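Local coordinates for putative leucoanthocyanidin reductase 1 (PDB 3I6I), which catalyses the NADPH-dependent reduction of leucoanthocyanidin in the flavonoid metabolism of grapevine, at residues 122-127 against 138-143; 128-133 against 254-259; 202-207 against 297-302; 219-224 against 293-298. All coordinates share one frame; numbering follows the deposited sequence. Where two conformers were deposited one is given.

Interaction 1 of 4, residues 122-127 against 138-143; sequences HDVNRA and REKRRV. With NDP (NADPH dihydro-nicotinamide-adenine-dinucleotide phosphate), chain B; ACY (acetic acid), chain C.
Arg141 and Lys140 of helix 133-149 hold the loop 122-127 in a mainly buried contact, part polar and part apolar, within the NADPH-binding Rossmann fold; the loop follows strand 114-116 and leads back into this same helix. The polar part illustrates how one guanidinium can hold one carbonyl. Arg141 approaches side-on, NE and NH2 both donating to the main-chain O of Val124, which lies in the guanidinium plane. The bond from Arg141 NE to Val124 O is the shorter and straighter, 2.7 Å with an N-H...O angle of 159°, and it arrives from above the carbonyl plane. Arg141 NH2, 3.1 Å from Val124 O, sits almost in line with the C=O bond, although its own angle at the hydrogen is only 137°. The aliphatic stem of Arg141, extended as far as NE, runs counter to the Val124 side chain, with CG2 of Val124 3.9 Å from CG of Arg141. Asn125 ND2 lies 3.5 Å from the same Arg141 CG. An alanine in place of Arg141 removes both donors, and Val124 O would probably be left without these partners and the loop less firmly fixed to the helix. The other Val124 branch, CG1, rests 4.0 Å from Lys140 CD. Beyond it the lysine runs on straight (chi3 178°) to the nicotinamide ribose, where Lys140 NZ donates to O3D of NADPH at 2.8 Å and to its neighbour O2D.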
# COMPACT_ATOMS: atom_id res chain seq x y z
N HIS A 122 -1.00 -2.03 6.79
CA HIS A 122 -1.02 -1.85 8.25
C HIS A 122 0.36 -1.81 8.85
O HIS A 122 1.40 -1.99 8.16
CB HIS A 122 -1.85 -2.98 8.90
CG HIS A 122 -3.20 -3.11 8.31
ND1 HIS A 122 -3.90 -4.31 8.28
CD2 HIS A 122 -4.01 -2.19 7.71
CE1 HIS A 122 -5.07 -4.11 7.70
NE2 HIS A 122 -5.16 -2.84 7.33
N ASP A 123 0.42 -1.57 10.16
CA ASP A 123 1.75 -1.61 10.81
C ASP A 123 2.01 -3.07 11.17
O ASP A 123 1.41 -3.60 12.10
CB ASP A 123 1.76 -0.74 12.07
CG ASP A 123 3.11 -0.77 12.78
OD1 ASP A 123 3.86 -1.75 12.65
OD2 ASP A 123 3.44 0.21 13.47
N VAL A 124 2.83 -3.74 10.36
CA VAL A 124 2.98 -5.18 10.50
C VAL A 124 3.61 -5.58 11.83
O VAL A 124 3.50 -6.73 12.27
CB VAL A 124 3.78 -5.77 9.32
CG1 VAL A 124 3.13 -5.37 7.99
CG2 VAL A 124 5.24 -5.33 9.36
N ASN A 125 4.32 -4.63 12.47
CA ASN A 125 4.83 -4.88 13.81
C ASN A 125 3.89 -4.72 14.97
O ASN A 125 4.19 -5.21 16.05
CB ASN A 125 6.18 -4.13 14.05
CG ASN A 125 7.38 -4.97 13.60
OD1 ASN A 125 8.40 -4.44 13.14
ND2 ASN A 125 7.25 -6.28 13.73
N ARG A 126 2.72 -4.12 14.77
CA ARG A 126 1.72 -4.01 15.78
C ARG A 126 0.54 -4.95 15.56
O ARG A 126 -0.08 -5.41 16.49
CB ARG A 126 1.16 -2.59 15.82
CG ARG A 126 2.17 -1.60 16.35
CD ARG A 126 1.58 -0.25 16.45
NE ARG A 126 2.32 0.62 17.36
CZ ARG A 126 3.17 1.56 16.97
NH1 ARG A 126 3.42 1.76 15.68
NH2 ARG A 126 3.75 2.33 17.89
N ALA A 127 0.20 -5.16 14.30
CA ALA A 127 -1.03 -5.93 13.94
C ALA A 127 -0.76 -7.42 14.05
O ALA A 127 0.34 -7.88 13.70
CB ALA A 127 -1.46 -5.59 12.53
N ARG A 138 4.64 -12.00 8.67
CA ARG A 138 5.94 -12.61 8.97
C ARG A 138 6.99 -12.30 7.92
O ARG A 138 8.13 -11.98 8.30
CB ARG A 138 5.87 -14.11 9.20
CG ARG A 138 5.29 -14.53 10.52
CD ARG A 138 5.63 -16.03 10.78
NE ARG A 138 4.87 -16.85 9.87
CZ ARG A 138 3.63 -17.30 10.07
NH1 ARG A 138 3.00 -17.11 11.20
NH2 ARG A 138 3.04 -18.00 9.11
N GLU A 139 6.63 -12.38 6.64
CA GLU A 139 7.57 -12.06 5.55
C GLU A 139 7.93 -10.56 5.55
O GLU A 139 9.10 -10.22 5.38
CB GLU A 139 6.97 -12.47 4.23
CG GLU A 139 6.86 -14.01 4.13
CD GLU A 139 6.37 -14.51 2.80
OE1 GLU A 139 6.01 -13.69 1.91
OE2 GLU A 139 6.35 -15.75 2.63
N LYS A 140 6.93 -9.69 5.73
CA LYS A 140 7.19 -8.25 5.80
C LYS A 140 8.08 -7.87 7.00
O LYS A 140 8.99 -7.03 6.87
CB LYS A 140 5.89 -7.46 5.74
CG LYS A 140 5.18 -7.54 4.39
CD LYS A 140 3.99 -6.59 4.29
CE LYS A 140 3.35 -6.67 2.90
NZ LYS A 140 2.47 -5.48 2.65
N ARG A 141 7.87 -8.52 8.13
CA ARG A 141 8.66 -8.29 9.34
C ARG A 141 10.10 -8.73 9.14
O ARG A 141 11.02 -8.07 9.61
CB ARG A 141 8.09 -9.07 10.52
CG ARG A 141 6.77 -8.51 11.04
CD ARG A 141 6.22 -9.44 12.04
NE ARG A 141 4.87 -9.10 12.45
CZ ARG A 141 4.03 -9.93 13.05
NH1 ARG A 141 4.40 -11.15 13.38
NH2 ARG A 141 2.83 -9.52 13.36
N ARG A 142 10.26 -9.85 8.43
CA ARG A 142 11.59 -10.40 8.12
C ARG A 142 12.33 -9.41 7.21
O ARG A 142 13.51 -9.13 7.40
CB ARG A 142 11.44 -11.80 7.51
CG ARG A 142 12.71 -12.64 7.53
CD ARG A 142 13.42 -12.57 6.28
NE ARG A 142 14.51 -13.57 6.20
CZ ARG A 142 15.79 -13.38 6.55
NH1 ARG A 142 16.21 -12.23 7.11
NH2 ARG A 142 16.66 -14.37 6.36
N VAL A 143 11.66 -8.85 6.24
CA VAL A 143 12.26 -7.83 5.40
C VAL A 143 12.65 -6.59 6.23
O VAL A 143 13.75 -6.08 6.07
CB VAL A 143 11.40 -7.46 4.22
CG1 VAL A 143 11.92 -6.22 3.51
CG2 VAL A 143 11.27 -8.69 3.26
PA NDP B . 0.64 -6.14 -7.70
O1A NDP B . 0.59 -7.64 -7.83
O2A NDP B . -0.62 -5.28 -8.30
O5B NDP B . 1.94 -5.45 -8.35
C5B NDP B . 3.21 -5.99 -8.09
C4B NDP B . 4.24 -5.36 -8.95
O4B NDP B . 5.48 -6.03 -8.48
C3B NDP B . 4.08 -5.73 -10.44
O3B NDP B . 4.52 -4.65 -11.31
C2B NDP B . 5.00 -6.93 -10.61
O2B NDP B . 5.46 -7.01 -11.96
C1B NDP B . 6.15 -6.50 -9.71
N9A NDP B . 7.08 -7.55 -9.30
C8A NDP B . 6.76 -8.64 -8.60
N7A NDP B . 7.86 -9.36 -8.37
C5A NDP B . 8.90 -8.71 -8.92
C6A NDP B . 10.26 -8.98 -9.00
N6A NDP B . 10.78 -10.08 -8.44
N1A NDP B . 11.06 -8.11 -9.65
C2A NDP B . 10.55 -7.00 -10.19
N3A NDP B . 9.25 -6.70 -10.12
C4A NDP B . 8.41 -7.55 -9.50
O3 NDP B . 0.74 -5.79 -6.14
PN NDP B . -0.18 -4.81 -5.22
O1N NDP B . -0.32 -3.39 -5.64
O2N NDP B . -1.49 -5.65 -4.98
O5D NDP B . 0.65 -4.98 -3.81
C5D NDP B . 1.76 -4.12 -3.52
C4D NDP B . 1.88 -3.98 -2.03
O4D NDP B . 0.72 -3.19 -1.66
C3D NDP B . 1.82 -5.27 -1.24
O3D NDP B . 2.66 -5.13 -0.10
C2D NDP B . 0.38 -5.30 -0.79
O2D NDP B . 0.34 -5.96 0.47
C1D NDP B . 0.04 -3.83 -0.58
N1N NDP B . -1.38 -3.43 -0.87
C2N NDP B . -2.10 -2.56 -0.02
C3N NDP B . -3.43 -2.50 -0.08
C7N NDP B . -4.19 -1.52 0.82
O7N NDP B . -3.59 -0.75 1.57
N7N NDP B . -5.51 -1.50 0.69
C4N NDP B . -4.18 -3.41 -1.07
C5N NDP B . -3.29 -3.82 -2.23
C6N NDP B . -1.96 -3.75 -2.13
P2B NDP B . 4.96 -8.31 -12.90
O1X NDP B . 3.51 -8.18 -13.17
O2X NDP B . 5.93 -8.24 -14.15
O3X NDP B . 5.31 -9.61 -12.07
C ACY C . -2.12 -4.95 4.48
O ACY C . -1.75 -4.93 3.28
OXT ACY C . -1.35 -4.74 5.46
CH3 ACY C . -3.59 -5.20 4.72

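Interaction 2 of 4, residues 128-133 against 254-259; sequences DPVEPG and DLLAAA
With CG1 anti to its carbonyl carbon (chi1 -58°), Val130, which points toward helix 252-260, touches it with both methyls; Leu256 answers with CG beside its own backbone N (chi1 -67°), while its second torsion (chi2 178°) carries CD1 straight on and leaves CD2 as the branch that meets the valine. The two side chains meet at about a right angle. Leu256 CD2 fits against the fork of the valine, 3.8 Å from Val130 CG1 and nearly as close to CG2. One helical turn further along, Ala259 CB takes up the other side of the fork, 3.9 Å from Val130 CG2. The same methyl lies 3.6 Å from the carbonyl O of Glu131, where the two backbones run nearest each other. Here a loop packs on a helix: the loop 128-133 ends at Pro132, the N-cap position of Rossmann-fold helix 133-149, and faces helix 252-260 from a much later part of the chain. The peptide bond between Glu131 and Pro132 is cis, which puts Glu131 O and Pro132 CD on the same side of it, both facing Ala259. Pro132 CD comes to 3.3 Å from Ala259 O, closer than its 4.4 Å approach to Ala259 CB. Helix 266-277 packs alongside, Ala271 touching Val130 and His274 touching Leu256. The Glu131 side chain leads away from helix 252-260, and its carboxylate forms a salt bridge with Arg138.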
# COMPACT_ATOMS: atom_id res chain seq x y z
N ASP A 128 -1.78 -8.18 14.41
CA ASP A 128 -1.67 -9.61 14.65
C ASP A 128 -2.84 -10.35 13.95
O ASP A 128 -3.70 -10.95 14.63
CB ASP A 128 -1.67 -9.82 16.17
CG ASP A 128 -1.54 -11.25 16.60
OD1 ASP A 128 -0.87 -12.04 15.89
OD2 ASP A 128 -2.15 -11.60 17.65
N PRO A 129 -2.85 -10.34 12.61
CA PRO A 129 -3.93 -11.03 11.92
C PRO A 129 -3.88 -12.50 12.06
O PRO A 129 -2.82 -13.06 12.34
CB PRO A 129 -3.73 -10.65 10.46
CG PRO A 129 -2.24 -10.39 10.38
CD PRO A 129 -1.91 -9.74 11.65
N VAL A 130 -5.00 -13.16 11.87
CA VAL A 130 -4.95 -14.60 11.78
C VAL A 130 -4.24 -15.10 10.52
O VAL A 130 -3.99 -14.34 9.60
CB VAL A 130 -6.38 -15.25 11.87
CG1 VAL A 130 -7.04 -14.82 13.17
CG2 VAL A 130 -7.27 -14.87 10.61
N GLU A 131 -3.95 -16.40 10.49
CA GLU A 131 -3.38 -16.99 9.28
C GLU A 131 -4.46 -17.00 8.19
O GLU A 131 -5.63 -17.15 8.50
CB GLU A 131 -2.87 -18.39 9.53
CG GLU A 131 -1.70 -18.46 10.50
CD GLU A 131 -0.37 -18.09 9.87
OE1 GLU A 131 -0.37 -17.62 8.71
OE2 GLU A 131 0.70 -18.29 10.54
N PRO A 132 -4.08 -16.90 6.91
CA PRO A 132 -2.71 -16.75 6.39
C PRO A 132 -2.25 -15.29 6.20
O PRO A 132 -1.18 -15.06 5.65
CB PRO A 132 -2.79 -17.50 5.06
CG PRO A 132 -4.22 -17.22 4.57
CD PRO A 132 -5.06 -17.16 5.84
N GLY A 133 -3.02 -14.31 6.66
CA GLY A 133 -2.57 -12.93 6.70
C GLY A 133 -1.26 -12.84 7.48
O GLY A 133 -0.32 -12.14 7.06
N ASP A 254 -17.70 -16.11 10.35
CA ASP A 254 -17.72 -16.16 8.87
C ASP A 254 -16.34 -15.84 8.30
O ASP A 254 -15.81 -16.55 7.47
CB ASP A 254 -18.77 -15.22 8.25
CG ASP A 254 -20.24 -15.61 8.58
OD1 ASP A 254 -20.52 -16.81 8.85
OD2 ASP A 254 -21.15 -14.70 8.50
N LEU A 255 -15.75 -14.75 8.75
CA LEU A 255 -14.44 -14.34 8.24
C LEU A 255 -13.35 -15.32 8.67
O LEU A 255 -12.48 -15.61 7.88
CB LEU A 255 -14.12 -12.93 8.69
CG LEU A 255 -15.01 -11.79 8.21
CD1 LEU A 255 -14.66 -10.46 9.00
CD2 LEU A 255 -14.85 -11.60 6.68
N LEU A 256 -13.40 -15.82 9.90
CA LEU A 256 -12.40 -16.78 10.35
C LEU A 256 -12.52 -18.07 9.55
O LEU A 256 -11.52 -18.66 9.24
CB LEU A 256 -12.52 -17.02 11.86
CG LEU A 256 -12.14 -15.82 12.73
CD1 LEU A 256 -12.35 -16.20 14.22
CD2 LEU A 256 -10.69 -15.39 12.48
N ALA A 257 -13.75 -18.49 9.22
CA ALA A 257 -13.92 -19.70 8.40
C ALA A 257 -13.24 -19.49 7.06
O ALA A 257 -12.57 -20.37 6.55
CB ALA A 257 -15.44 -20.00 8.18
N ALA A 258 -13.45 -18.34 6.45
CA ALA A 258 -12.93 -18.05 5.11
C ALA A 258 -11.39 -18.03 5.16
O ALA A 258 -10.70 -18.66 4.33
CB ALA A 258 -13.44 -16.70 4.60
N ALA A 259 -10.87 -17.36 6.18
CA ALA A 259 -9.40 -17.38 6.41
C ALA A 259 -8.83 -18.78 6.62
O ALA A 259 -7.77 -19.10 6.09
CB ALA A 259 -9.02 -16.46 7.57

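Interaction 3 of 4, residues 202-207 against 297-302; sequences GKFTMK and TLYPED
Lys203 and Lys207, one helical turn apart, share the carboxylate of Asp302 in a salt-bridge network at the protein surface. Lys203, fully extended, brings NZ to 2.9 Å from Asp302 OD1, meeting the oxygen on its syn side and 22° out of the carboxylate plane. Lys207 is bent at its last torsion (chi4 -73°), and its direct pairing is long, 3.7 Å from NZ to Asp302 OD2. A water closes that gap in the conformer described, one of two modelled for Lys207: it accepts from Lys207 NZ at 3.0 Å and donates to Asp302 OD2 at 2.8 Å. Two cations so near would probably favour the ionised acid. The aromatic contacts lie beside these charges. Lys207 lays CD squarely over the Tyr299 ring, a CH-pi contact 3.9 Å from the centroid and 6° off the normal, while Leu298 CB covers the rim of the opposite face. The tyrosine hydroxyl has its hydrogen-bond partner in Asp211. Purely apolar packing joins Phe204 CD1 to Tyr299 CD2 at 3.9 Å, the side chains sliding past each other in opposite directions. The Phe204 ring also approaches a carbonyl oxygen, with CZ 3.5 Å from Asp302 O. Helix 198-208 is thereby joined to the chain leaving helix 295-298; Phe204 also stacks on Phe304, and Met206, on another side of the helix, packs on helix 21-32.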
# COMPACT_ATOMS: atom_id res chain seq x y z
N GLY A 202 -0.14 7.58 -3.52
CA GLY A 202 1.02 7.93 -4.33
C GLY A 202 1.63 9.28 -3.96
O GLY A 202 2.83 9.42 -3.73
N LYS A 203 0.78 10.30 -3.86
CA LYS A 203 1.26 11.65 -3.65
C LYS A 203 2.02 11.76 -2.35
O LYS A 203 3.16 12.28 -2.29
CB LYS A 203 0.06 12.59 -3.63
CG LYS A 203 0.37 14.05 -3.33
CD LYS A 203 -0.96 14.85 -3.33
CE LYS A 203 -0.85 16.11 -2.48
NZ LYS A 203 -2.16 16.90 -2.51
N PHE A 204 1.41 11.26 -1.28
CA PHE A 204 1.99 11.42 0.03
C PHE A 204 3.17 10.48 0.24
O PHE A 204 4.13 10.90 0.82
CB PHE A 204 0.95 11.37 1.14
CG PHE A 204 0.04 12.56 1.13
CD1 PHE A 204 0.51 13.80 1.52
CD2 PHE A 204 -1.28 12.46 0.71
CE1 PHE A 204 -0.30 14.90 1.49
CE2 PHE A 204 -2.11 13.57 0.69
CZ PHE A 204 -1.64 14.79 1.08
N THR A 205 3.12 9.27 -0.31
CA THR A 205 4.31 8.43 -0.31
C THR A 205 5.54 9.13 -0.89
O THR A 205 6.65 9.08 -0.31
CB THR A 205 4.06 7.11 -1.07
OG1 THR A 205 3.12 6.31 -0.35
CG2 THR A 205 5.39 6.30 -1.26
N MET A 206 5.38 9.77 -2.05
CA MET A 206 6.53 10.33 -2.70
C MET A 206 7.06 11.53 -1.92
O MET A 206 8.26 11.79 -1.99
CB MET A 206 6.26 10.62 -4.19
CG MET A 206 6.16 9.30 -5.01
SD MET A 206 7.49 8.06 -4.66
CE MET A 206 8.91 9.04 -5.03
N LYS A 207 6.23 12.25 -1.16
CA LYS A 207 6.71 13.37 -0.32
C LYS A 207 7.65 12.88 0.77
O LYS A 207 8.57 13.59 1.19
CB LYS A 207 5.55 14.10 0.39
CG LYS A 207 4.51 14.71 -0.53
CD LYS A 207 3.53 15.59 0.26
CE LYS A 207 2.54 16.30 -0.65
NZ LYS A 207 3.11 17.42 -1.46
N THR A 297 -0.28 15.44 9.83
CA THR A 297 0.49 16.40 10.64
C THR A 297 1.85 16.73 10.01
O THR A 297 2.37 17.83 10.21
CB THR A 297 0.57 15.94 12.11
OG1 THR A 297 1.33 14.75 12.22
CG2 THR A 297 -0.82 15.66 12.67
N LEU A 298 2.40 15.81 9.22
CA LEU A 298 3.59 16.10 8.41
C LEU A 298 3.31 17.17 7.37
O LEU A 298 4.18 17.99 7.11
CB LEU A 298 4.08 14.85 7.66
CG LEU A 298 4.72 13.77 8.53
CD1 LEU A 298 4.90 12.46 7.71
CD2 LEU A 298 6.10 14.26 9.12
N TYR A 299 2.13 17.12 6.74
CA TYR A 299 1.84 17.93 5.55
C TYR A 299 0.54 18.68 5.79
O TYR A 299 -0.50 18.36 5.26
CB TYR A 299 1.79 17.02 4.32
CG TYR A 299 3.07 16.21 4.18
CD1 TYR A 299 4.31 16.86 4.00
CD2 TYR A 299 3.06 14.85 4.24
CE1 TYR A 299 5.47 16.15 3.90
CE2 TYR A 299 4.21 14.12 4.15
CZ TYR A 299 5.42 14.76 3.98
OH TYR A 299 6.54 14.01 3.91
N PRO A 300 0.59 19.66 6.70
CA PRO A 300 -0.64 20.38 7.05
C PRO A 300 -1.20 21.21 5.90
O PRO A 300 -0.46 21.65 5.02
CB PRO A 300 -0.20 21.32 8.20
CG PRO A 300 1.33 21.42 8.05
CD PRO A 300 1.75 20.08 7.51
N GLU A 301 -2.50 21.44 5.94
CA GLU A 301 -3.19 22.25 4.92
C GLU A 301 -3.01 21.68 3.49
O GLU A 301 -2.81 22.42 2.49
CB GLU A 301 -2.77 23.71 5.00
CG GLU A 301 -3.35 24.41 6.22
CD GLU A 301 -2.91 25.84 6.35
OE1 GLU A 301 -2.42 26.41 5.35
OE2 GLU A 301 -3.04 26.40 7.45
N ASP A 302 -3.05 20.36 3.42
CA ASP A 302 -2.90 19.62 2.17
C ASP A 302 -3.91 18.47 2.22
O ASP A 302 -3.60 17.33 2.58
CB ASP A 302 -1.47 19.14 2.03
CG ASP A 302 -1.11 18.79 0.59
OD1 ASP A 302 -2.04 18.63 -0.22
OD2 ASP A 302 0.11 18.64 0.28
O HOH W 1 0.83 19.13 -2.37

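Interaction 4 of 4, residues 219-224 against 293-298; sequences VHFRPS and VEVTTL
Val219 and His220 pair in parallel with Val293 and Glu294, joining strand 217-220 to strand 292-294, an outer strand of a three-stranded parallel sheet, just where the latter turns into helix 295-298. The tight part is this pairing. His220 N donates to Val293 O at 2.8 Å, and Val295 N returns a bond to His220 O at 2.9 Å. On the sheet face carrying the valines, Val219 CG2 lies 3.8 Å from Val293 CG2, and its other branch, CG1, approaches Leu298 CD1 at 4.2 Å. Val295 CG2 sits over one face of the Phe221 ring, modelled too close for the exact spacing to be trusted. Glu294 is the pivot: as N-cap of helix 295-298 it folds at its second torsion (chi2 -81°), which curls the carboxylate back over the helix start. Its OE2 accepts from Thr296 N at 3.0 Å, almost straight (174°), and from Arg222 N at 2.9 Å, the two donors arriving from opposite faces of the carboxylate plane. OE1 offers its syn lone pair to Thr296 OG1. A valine in place of Glu294 would probably leave the N-H groups of Arg222 and Thr296 without their shared acceptor and the helix start without its side-chain cap. Beyond Arg222 the segments diverge and the contact thins. Thr296 CG2 merely brushes Pro223 CA, and a water spans the remaining gap, accepting from Ser224 N at 2.9 Å and donating to Thr296 OG1 at 3.1 Å.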
# COMPACT_ATOMS: atom_id res chain seq x y z
N VAL A 219 5.36 5.69 8.75
CA VAL A 219 4.47 6.78 8.37
C VAL A 219 3.03 6.26 8.28
O VAL A 219 2.68 5.41 7.42
CB VAL A 219 4.86 7.40 7.04
CG1 VAL A 219 3.92 8.54 6.72
CG2 VAL A 219 6.33 7.89 7.09
N HIS A 220 2.19 6.78 9.16
CA HIS A 220 0.80 6.30 9.30
C HIS A 220 -0.14 7.27 8.60
O HIS A 220 -0.00 8.49 8.76
CB HIS A 220 0.43 6.12 10.77
CG HIS A 220 1.37 5.22 11.51
ND1 HIS A 220 1.25 3.84 11.48
CD2 HIS A 220 2.49 5.49 12.22
CE1 HIS A 220 2.24 3.31 12.18
NE2 HIS A 220 2.99 4.28 12.67
N PHE A 221 -1.09 6.75 7.82
CA PHE A 221 -2.04 7.61 7.15
C PHE A 221 -3.35 7.64 7.94
O PHE A 221 -4.14 6.70 7.83
CB PHE A 221 -2.33 7.19 5.70
CG PHE A 221 -1.21 7.45 4.71
CD1 PHE A 221 0.11 7.06 4.96
CD2 PHE A 221 -1.51 7.97 3.44
CE1 PHE A 221 1.11 7.30 4.03
CE2 PHE A 221 -0.50 8.17 2.46
CZ PHE A 221 0.81 7.83 2.78
N ARG A 222 -3.60 8.72 8.66
CA ARG A 222 -4.82 8.82 9.46
C ARG A 222 -5.61 10.08 9.16
O ARG A 222 -5.84 10.91 10.07
CB ARG A 222 -4.50 8.76 10.93
CG ARG A 222 -3.82 7.49 11.37
CD ARG A 222 -3.84 7.36 12.86
NE ARG A 222 -3.52 6.01 13.31
CZ ARG A 222 -3.46 5.62 14.59
NH1 ARG A 222 -3.58 6.50 15.58
NH2 ARG A 222 -3.21 4.36 14.91
N PRO A 223 -6.07 10.23 7.89
CA PRO A 223 -6.91 11.37 7.58
C PRO A 223 -8.24 11.33 8.35
O PRO A 223 -9.07 10.41 8.17
CB PRO A 223 -7.11 11.25 6.05
CG PRO A 223 -7.05 9.76 5.80
CD PRO A 223 -5.90 9.37 6.71
N SER A 224 -8.43 12.29 9.24
CA SER A 224 -9.56 12.27 10.15
C SER A 224 -10.93 12.24 9.43
O SER A 224 -11.88 11.65 9.94
CB SER A 224 -9.49 13.44 11.16
OG SER A 224 -9.61 14.69 10.48
N VAL A 293 5.24 8.64 12.70
CA VAL A 293 4.75 9.97 12.29
C VAL A 293 3.43 9.78 11.55
O VAL A 293 3.13 8.67 11.07
CB VAL A 293 5.77 10.79 11.45
CG1 VAL A 293 6.97 11.27 12.32
CG2 VAL A 293 6.32 10.01 10.23
N GLU A 294 2.66 10.87 11.45
CA GLU A 294 1.34 10.77 10.77
C GLU A 294 1.26 11.77 9.61
O GLU A 294 1.63 12.94 9.76
CB GLU A 294 0.24 10.97 11.79
CG GLU A 294 -1.13 10.53 11.33
CD GLU A 294 -1.83 11.57 10.45
OE1 GLU A 294 -1.89 12.77 10.82
OE2 GLU A 294 -2.28 11.20 9.35
N VAL A 295 0.80 11.30 8.47
CA VAL A 295 0.79 12.08 7.24
C VAL A 295 0.15 13.45 7.31
O VAL A 295 0.72 14.43 6.80
CB VAL A 295 0.12 11.29 6.09
CG1 VAL A 295 0.21 12.09 4.76
CG2 VAL A 295 0.76 10.01 5.96
N THR A 296 -1.04 13.55 7.91
CA THR A 296 -1.74 14.81 7.96
C THR A 296 -1.06 15.86 8.85
O THR A 296 -1.23 17.03 8.63
CB THR A 296 -3.24 14.71 8.33
OG1 THR A 296 -3.39 14.45 9.72
CG2 THR A 296 -3.90 13.64 7.55
N THR A 297 -0.28 15.44 9.83
CA THR A 297 0.49 16.40 10.64
C THR A 297 1.85 16.73 10.01
O THR A 297 2.37 17.83 10.21
CB THR A 297 0.57 15.94 12.11
OG1 THR A 297 1.33 14.75 12.22
CG2 THR A 297 -0.82 15.66 12.67
N LEU A 298 2.40 15.81 9.22
CA LEU A 298 3.59 16.10 8.41
C LEU A 298 3.31 17.17 7.37
O LEU A 298 4.18 17.99 7.11
CB LEU A 298 4.08 14.85 7.66
CG LEU A 298 4.72 13.77 8.53
CD1 LEU A 298 4.90 12.46 7.71
CD2 LEU A 298 6.10 14.26 9.12
O HOH W 2 -6.44 14.34 9.79

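How the interactions relate
Read from the N terminus, interaction 1 closes first, a short loop that turns straight back onto helix 133-149. Interaction 2 starts inside that loop and crosses it, running on to helix 252-260; the two meet at the Arg138 to Glu131 salt bridge. Interactions 3 and 4 open after interaction 1 has closed, on helix 198-208 and strand 217-220, and both end around helix 295-298, interaction 4 lying almost wholly within the span of interaction 3, sharing Thr297 and Leu298, with Phe204 packed against Val295 and Phe221. Interaction 2 crosses both without touching them. His220 packs against Asp123 and Arg126, so the cofactor-side loop of interaction 1 meets the three-stranded sheet of interaction 4.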